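Local coordinates for protein acyl-coenzyme A oxidase 3 (Yarrowia lipolytica, PDB 5YS9) that oxidises acyl-CoA substrates of different chain lengths to (2E)-enoyl-CoA with FAD and molecular oxygen, releasing hydrogen peroxide in peroxisomal fatty acid beta-oxidation, at residues Gln80-Ala85 against Arg119-Val124; His239-Met242 against Ala246-Asp249. All coordinates share one frame; numbering follows the deposited sequence.

Contact 1. Residues Gln80-Ala85 against Arg119-Val124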
ATOM      1  N   GLN A  80     -17.619  -9.237 -15.549  1.00 41.25           N
ATOM      2  CA  GLN A  80     -18.745  -8.328 -15.439  1.00 38.80           C
ATOM      3  C   GLN A  80     -18.266  -6.896 -15.463  1.00 36.37           C
ATOM      4  O   GLN A  80     -18.899  -6.006 -16.079  1.00 36.28           O
ATOM      5  CB  GLN A  80     -19.534  -8.643 -14.167  1.00 43.83           C
ATOM      6  CG  GLN A  80     -20.981  -8.246 -14.291  1.00 48.89           C
ATOM      7  CD  GLN A  80     -21.788  -8.356 -12.990  1.00 54.24           C
ATOM      8  OE1 GLN A  80     -21.538  -9.232 -12.137  1.00 46.81           O
ATOM      9  NE2 GLN A  80     -22.802  -7.470 -12.858  1.00 48.83           N
ATOM     10  N   LEU A  81     -17.137  -6.657 -14.819  1.00 34.28           N
ATOM     11  CA  LEU A  81     -16.428  -5.373 -14.966  1.00 34.12           C
ATOM     12  C   LEU A  81     -16.088  -5.052 -16.439  1.00 35.49           C
ATOM     13  O   LEU A  81     -16.283  -3.906 -16.923  1.00 44.54           O
ATOM     14  CB  LEU A  81     -15.153  -5.377 -14.141  1.00 34.01           C
ATOM     15  CG  LEU A  81     -14.983  -4.720 -12.744  1.00 35.66           C
ATOM     16  CD1 LEU A  81     -16.219  -4.205 -12.045  1.00 34.42           C
ATOM     17  CD2 LEU A  81     -14.162  -5.643 -11.847  1.00 34.81           C
ATOM     18  N   ARG A  82     -15.569  -6.052 -17.140  1.00 30.73           N
ATOM     19  CA  ARG A  82     -15.303  -5.939 -18.568  1.00 33.11           C
ATOM     20  C   ARG A  82     -16.606  -5.600 -19.337  1.00 32.56           C
ATOM     21  O   ARG A  82     -16.619  -4.689 -20.161  1.00 31.43           O
ATOM     22  CB  ARG A  82     -14.717  -7.250 -19.115  1.00 32.14           C
ATOM     23  CG  ARG A  82     -13.319  -7.585 -18.663  1.00 30.43           C
ATOM     24  CD  ARG A  82     -12.340  -6.648 -19.339  1.00 34.11           C
ATOM     25  NE  ARG A  82     -10.969  -6.965 -18.989  1.00 33.47           N
ATOM     26  CZ  ARG A  82     -10.154  -7.749 -19.680  1.00 31.23           C
ATOM     27  NH1 ARG A  82      -8.941  -7.957 -19.232  1.00 29.07           N
ATOM     28  NH2 ARG A  82     -10.535  -8.341 -20.796  1.00 32.07           N
ATOM     29  N   GLU A  83     -17.704  -6.311 -19.064  1.00 32.27           N
ATOM     30  CA  GLU A  83     -18.906  -6.037 -19.827  1.00 34.76           C
ATOM     31  C   GLU A  83     -19.525  -4.684 -19.460  1.00 32.08           C
ATOM     32  O   GLU A  83     -19.880  -3.928 -20.360  1.00 29.65           O
ATOM     33  CB  GLU A  83     -19.906  -7.183 -19.766  1.00 39.61           C
ATOM     34  CG  GLU A  83     -21.248  -6.879 -20.452  1.00 46.57           C
ATOM     35  CD  GLU A  83     -22.203  -8.051 -20.400  1.00 57.73           C
ATOM     36  OE1 GLU A  83     -21.815  -9.156 -19.930  1.00 60.22           O
ATOM     37  OE2 GLU A  83     -23.365  -7.857 -20.815  1.00 71.66           O
ATOM     38  N   THR A  84     -19.622  -4.360 -18.164  1.00 31.52           N
ATOM     39  CA  THR A  84     -20.391  -3.179 -17.750  1.00 30.80           C
ATOM     40  C   THR A  84     -19.635  -1.940 -18.108  1.00 31.87           C
ATOM     41  O   THR A  84     -20.237  -0.892 -18.393  1.00 38.55           O
ATOM     42  CB  THR A  84     -20.743  -3.171 -16.240  1.00 30.68           C
ATOM     43  OG1 THR A  84     -19.592  -3.496 -15.478  1.00 32.24           O
ATOM     44  CG2 THR A  84     -21.854  -4.192 -15.906  1.00 27.28           C
ATOM     45  N   ALA A  85     -18.310  -2.017 -18.188  1.00 30.00           N
ATOM     46  CA  ALA A  85     -17.590  -0.814 -18.657  1.00 29.46           C
ATOM     47  C   ALA A  85     -18.007  -0.388 -20.054  1.00 31.02           C
ATOM     48  O   ALA A  85     -17.976   0.793 -20.353  1.00 33.24           O
ATOM     49  CB  ALA A  85     -16.099  -0.976 -18.568  1.00 27.24           C
ATOM     50  N   ARG A 119     -13.452   4.916 -16.995  1.00 43.38           N
ATOM     51  CA  ARG A 119     -12.732   6.117 -17.426  1.00 41.53           C
ATOM     52  C   ARG A 119     -11.530   5.797 -18.329  1.00 39.23           C
ATOM     53  O   ARG A 119     -11.339   6.453 -19.336  1.00 41.24           O
ATOM     54  CB  ARG A 119     -12.274   6.870 -16.173  1.00 43.49           C
ATOM     55  CG  ARG A 119     -11.429   8.067 -16.453  1.00 43.81           C
ATOM     56  CD  ARG A 119     -10.779   8.654 -15.229  1.00 41.59           C
ATOM     57  NE  ARG A 119     -10.066   9.827 -15.723  1.00 44.30           N
ATOM     58  CZ  ARG A 119      -9.263  10.624 -15.025  1.00 43.74           C
ATOM     59  NH1 ARG A 119      -9.067  10.411 -13.743  1.00 41.47           N
ATOM     60  NH2 ARG A 119      -8.637  11.647 -15.642  1.00 46.63           N
ATOM     61  N   ILE A 120     -10.730   4.786 -17.983  1.00 36.91           N
ATOM     62  CA  ILE A 120      -9.522   4.490 -18.746  1.00 35.15           C
ATOM     63  C   ILE A 120      -9.860   3.683 -19.957  1.00 38.34           C
ATOM     64  O   ILE A 120      -9.268   3.892 -21.016  1.00 39.46           O
ATOM     65  CB  ILE A 120      -8.434   3.736 -17.937  1.00 33.26           C
ATOM     66  CG1 ILE A 120      -8.113   4.485 -16.658  1.00 34.68           C
ATOM     67  CG2 ILE A 120      -7.148   3.610 -18.742  1.00 30.59           C
ATOM     68  CD1 ILE A 120      -7.729   5.934 -16.911  1.00 38.40           C
ATOM     69  N   ARG A 121     -10.826   2.794 -19.854  1.00 39.68           N
ATOM     70  CA  ARG A 121     -11.180   2.002 -21.007  1.00 42.03           C
ATOM     71  C   ARG A 121     -11.672   2.879 -22.131  1.00 38.28           C
ATOM     72  O   ARG A 121     -11.400   2.629 -23.286  1.00 39.89           O
ATOM     73  CB  ARG A 121     -12.180   0.905 -20.680  1.00 43.70           C
ATOM     74  CG  ARG A 121     -11.871  -0.346 -21.468  1.00 44.67           C
ATOM     75  CD  ARG A 121     -12.980  -1.353 -21.406  1.00 44.09           C
ATOM     76  NE  ARG A 121     -13.110  -2.050 -22.665  1.00 45.82           N
ATOM     77  CZ  ARG A 121     -13.664  -3.237 -22.785  1.00 40.97           C
ATOM     78  NH1 ARG A 121     -14.121  -3.848 -21.724  1.00 42.94           N
ATOM     79  NH2 ARG A 121     -13.751  -3.800 -23.962  1.00 36.00           N
ATOM     80  N   LEU A 122     -12.410   3.912 -21.788  1.00 39.28           N
ATOM     81  CA  LEU A 122     -12.717   4.951 -22.761  1.00 39.36           C
ATOM     82  C   LEU A 122     -11.489   5.792 -23.082  1.00 34.68           C
ATOM     83  O   LEU A 122     -11.165   6.036 -24.257  1.00 30.74           O
ATOM     84  CB  LEU A 122     -13.806   5.867 -22.226  1.00 41.31           C
ATOM     85  CG  LEU A 122     -14.437   6.741 -23.289  1.00 42.02           C
ATOM     86  CD1 LEU A 122     -14.816   5.890 -24.494  1.00 41.76           C
ATOM     87  CD2 LEU A 122     -15.635   7.468 -22.688  1.00 42.66           C
ATOM     88  N   GLY A 123     -10.832   6.234 -22.028  1.00 31.59           N
ATOM     89  CA  GLY A 123      -9.630   7.072 -22.146  1.00 34.82           C
ATOM     90  C   GLY A 123      -8.583   6.679 -23.193  1.00 32.48           C
ATOM     91  O   GLY A 123      -7.995   7.556 -23.849  1.00 35.07           O
ATOM     92  N   VAL A 124      -8.352   5.392 -23.370  1.00 29.91           N
ATOM     93  CA  VAL A 124      -7.341   4.975 -24.322  1.00 31.32           C
ATOM     94  C   VAL A 124      -7.667   5.398 -25.739  1.00 31.93           C
ATOM     95  O   VAL A 124      -6.778   5.754 -26.479  1.00 34.10           O
ATOM     96  CB  VAL A 124      -7.038   3.464 -24.280  1.00 29.60           C
ATOM     97  CG1 VAL A 124      -6.537   3.051 -22.922  1.00 29.19           C
ATOM     98  CG2 VAL A 124      -8.232   2.643 -24.699  1.00 29.91           C
TER
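R121 NH1 stops 3.1 Å from the R82 carbonyl oxygen, at an angle too poor for a hydrogen bond; NH1 is instead hydrogen-bonded to Y676 OH of the second subunit and, weakly, to A258 O. The approach to the carbonyl is oblique, neither over the guanidinium face nor along its edge; R82 CA, by contrast, lies in the guanidinium plane at its edge. R121 gets there from helix 116-136 on a stem bent at CG-CD (chi3 144°). On the way the stem passes the A85 methyl of helix 78-92, R121 CD lying 4.2 Å from A85 CB. R121 and A85 are also the residues whose CA atoms come nearest, 7.4 Å apart.

R82 crosses the R121 side chain at about a right angle, the two guanidinium planes 83° apart. Its chain, bent at CB-CG (chi2 -72°), brings R82 CD to 4.1 Å from R121 NH1, so a methylene and not a charged end meets the other arginine. R82 NE and R121 NH1 stay 5.2 Å apart. These buried like charges are probably balanced by separate acids: R82 forms a salt bridge with D249 and R121 with D260, while R121 NH2 bonds S207 OG and R82 NE bonds D257 O.

Two helices of the N-terminal helical domain thus send crossing arginines into loops and a strand end of the middle beta domain, with Y676 of the second subunit touching both. It is a helical-to-beta domain junction of the acyl-CoA dehydrogenase-like fold, the R121 side chain about 10 Å from a bound FAD.

Contact 2. Residues His239-Met242 against Ala246-Asp249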
ATOM      1  N   HIS A 239     -14.851  -7.901 -36.355  1.00 34.59           N
ATOM      2  CA  HIS A 239     -13.931  -7.822 -35.232  1.00 33.50           C
ATOM      3  C   HIS A 239     -12.828  -8.881 -35.308  1.00 33.22           C
ATOM      4  O   HIS A 239     -12.138  -9.112 -34.310  1.00 33.33           O
ATOM      5  CB  HIS A 239     -14.685  -7.895 -33.883  1.00 35.66           C
ATOM      6  CG  HIS A 239     -14.350  -6.785 -32.937  1.00 34.97           C
ATOM      7  ND1 HIS A 239     -13.913  -7.001 -31.643  1.00 35.85           N
ATOM      8  CD2 HIS A 239     -14.388  -5.448 -33.107  1.00 31.95           C
ATOM      9  CE1 HIS A 239     -13.714  -5.835 -31.060  1.00 31.89           C
ATOM     10  NE2 HIS A 239     -13.985  -4.882 -31.929  1.00 33.96           N
ATOM     11  N   SER A 240     -12.607  -9.498 -36.475  1.00 31.72           N
ATOM     12  CA  SER A 240     -11.480 -10.455 -36.633  1.00 33.20           C
ATOM     13  C   SER A 240     -10.166  -9.725 -36.855  1.00 33.56           C
ATOM     14  O   SER A 240     -10.146  -8.572 -37.332  1.00 35.37           O
ATOM     15  CB  SER A 240     -11.700 -11.423 -37.785  1.00 32.47           C
ATOM     16  OG  SER A 240     -12.861 -12.214 -37.546  1.00 35.69           O
ATOM     17  N   LEU A 241      -9.083 -10.416 -36.512  1.00 31.55           N
ATOM     18  CA  LEU A 241      -7.763  -9.867 -36.577  1.00 30.20           C
ATOM     19  C   LEU A 241      -7.318  -9.764 -38.010  1.00 32.94           C
ATOM     20  O   LEU A 241      -7.560 -10.667 -38.796  1.00 30.64           O
ATOM     21  CB  LEU A 241      -6.785 -10.775 -35.869  1.00 28.64           C
ATOM     22  CG  LEU A 241      -7.073 -10.931 -34.380  1.00 31.08           C
ATOM     23  CD1 LEU A 241      -5.913 -11.673 -33.742  1.00 29.53           C
ATOM     24  CD2 LEU A 241      -7.320  -9.580 -33.710  1.00 30.10           C
ATOM     25  N   MET A 242      -6.641  -8.662 -38.333  1.00 33.81           N
ATOM     26  CA  MET A 242      -6.133  -8.436 -39.663  1.00 32.81           C
ATOM     27  C   MET A 242      -4.936  -9.339 -39.861  1.00 33.75           C
ATOM     28  O   MET A 242      -4.370  -9.846 -38.907  1.00 37.14           O
ATOM     29  CB  MET A 242      -5.745  -6.961 -39.888  1.00 34.20           C
ATOM     30  CG  MET A 242      -6.896  -5.969 -39.866  1.00 36.96           C
ATOM     31  SD  MET A 242      -7.989  -6.118 -41.293  1.00 43.00           S
ATOM     32  CE  MET A 242      -6.987  -5.258 -42.529  1.00 40.02           C
ATOM     33  N   ALA A 246      -1.309 -10.403 -34.238  1.00 30.18           N
ATOM     34  CA  ALA A 246      -1.623 -11.293 -33.172  1.00 29.64           C
ATOM     35  C   ALA A 246      -1.858 -10.421 -31.948  1.00 32.66           C
ATOM     36  O   ALA A 246      -1.113  -9.476 -31.689  1.00 33.30           O
ATOM     37  CB  ALA A 246      -0.479 -12.250 -32.947  1.00 29.50           C
ATOM     38  N   LEU A 247      -2.885 -10.745 -31.190  1.00 32.11           N
ATOM     39  CA  LEU A 247      -3.102 -10.105 -29.915  1.00 31.18           C
ATOM     40  C   LEU A 247      -3.991 -10.956 -28.992  1.00 31.23           C
ATOM     41  O   LEU A 247      -4.591 -11.935 -29.431  1.00 30.94           O
ATOM     42  CB  LEU A 247      -3.726  -8.735 -30.152  1.00 30.46           C
ATOM     43  CG  LEU A 247      -5.089  -8.713 -30.815  1.00 30.60           C
ATOM     44  CD1 LEU A 247      -6.227  -9.107 -29.890  1.00 29.77           C
ATOM     45  CD2 LEU A 247      -5.234  -7.278 -31.318  1.00 32.64           C
ATOM     46  N   GLY A 248      -3.946 -10.637 -27.709  1.00 31.20           N
ATOM     47  CA  GLY A 248      -4.652 -11.376 -26.691  1.00 30.79           C
ATOM     48  C   GLY A 248      -4.841 -10.602 -25.413  1.00 29.93           C
ATOM     49  O   GLY A 248      -4.196  -9.607 -25.197  1.00 32.57           O
ATOM     50  N   ASP A 249      -5.720 -11.083 -24.555  1.00 26.20           N
ATOM     51  CA  ASP A 249      -5.939 -10.482 -23.263  1.00 27.15           C
ATOM     52  C   ASP A 249      -4.801 -10.811 -22.316  1.00 26.91           C
ATOM     53  O   ASP A 249      -4.428 -11.951 -22.153  1.00 26.84           O
ATOM     54  CB  ASP A 249      -7.255 -11.011 -22.710  1.00 30.21           C
ATOM     55  CG  ASP A 249      -7.710 -10.310 -21.465  1.00 30.76           C
ATOM     56  OD1 ASP A 249      -6.913  -9.696 -20.761  1.00 28.95           O
ATOM     57  OD2 ASP A 249      -8.899 -10.393 -21.187  1.00 35.90           O
TER
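L241 and L247 make the apolar contact, a single methyl set against a forked end. L241 CD2 rests 3.8 Å from L247 CG and touches both arms of the fork, at 4.0 Å from L247 CD1 and 3.9 Å from L247 CD2. L247 holds its CG between backbone N and carbonyl carbon (chi1 63°), which brings the isopropyl group close to the loop. L241 puts CG beside its own backbone N (chi1 -63°) and extends onward. L241 CD1 lies against the main chain of the strand, 4.3 Å from A246 CA and 4.1 Å from L247 N. The methyl of A246 points away from the loop, so A246 contributes main chain here.

The frame for this packing is the middle beta domain of the acyl-CoA dehydrogenase-like fold: residues 239-242 belong to the loop that leaves strand 222-232 and returns as strand 245-249, paired antiparallel with 262-272. The L241 and A246 CA atoms, nearest across the contact, are 7.2 Å apart, a spacing bridged by side chains.

Polar links run outward. The backbones of A246 and G248 bond those of Q265 and W263 in the neighbouring strand, M242 bonds L233, and D249 OD1 accepts from G251 N as in an Asx turn.

Subunit contacts fall on the loop: the H239 ring meets that of Y677 of the second subunit, the ring planes about 30° apart, S240 OG bonds R673 of that subunit, and L241 also packs on its P672.

Overall arrangement
Contact 1 is wholly buried, its centre 18 Å from that of the chain; contact 2 lies farther out, at 31 Å, and is only partly buried. They hold different elements, two helices of the helical domain in one, a loop and a strand of the beta domain in the other. Chemistry follows place: the deeper contact packs arginines whose charges are probably balanced by nearby acids, the outer one is closed by leucines. They touch through the salt bridge of R82 NH2 with D249 OD2 at 2.7 Å, tying helix 78-92 to the end of strand 245-249. Both contacts meet the C-terminal part of the second subunit.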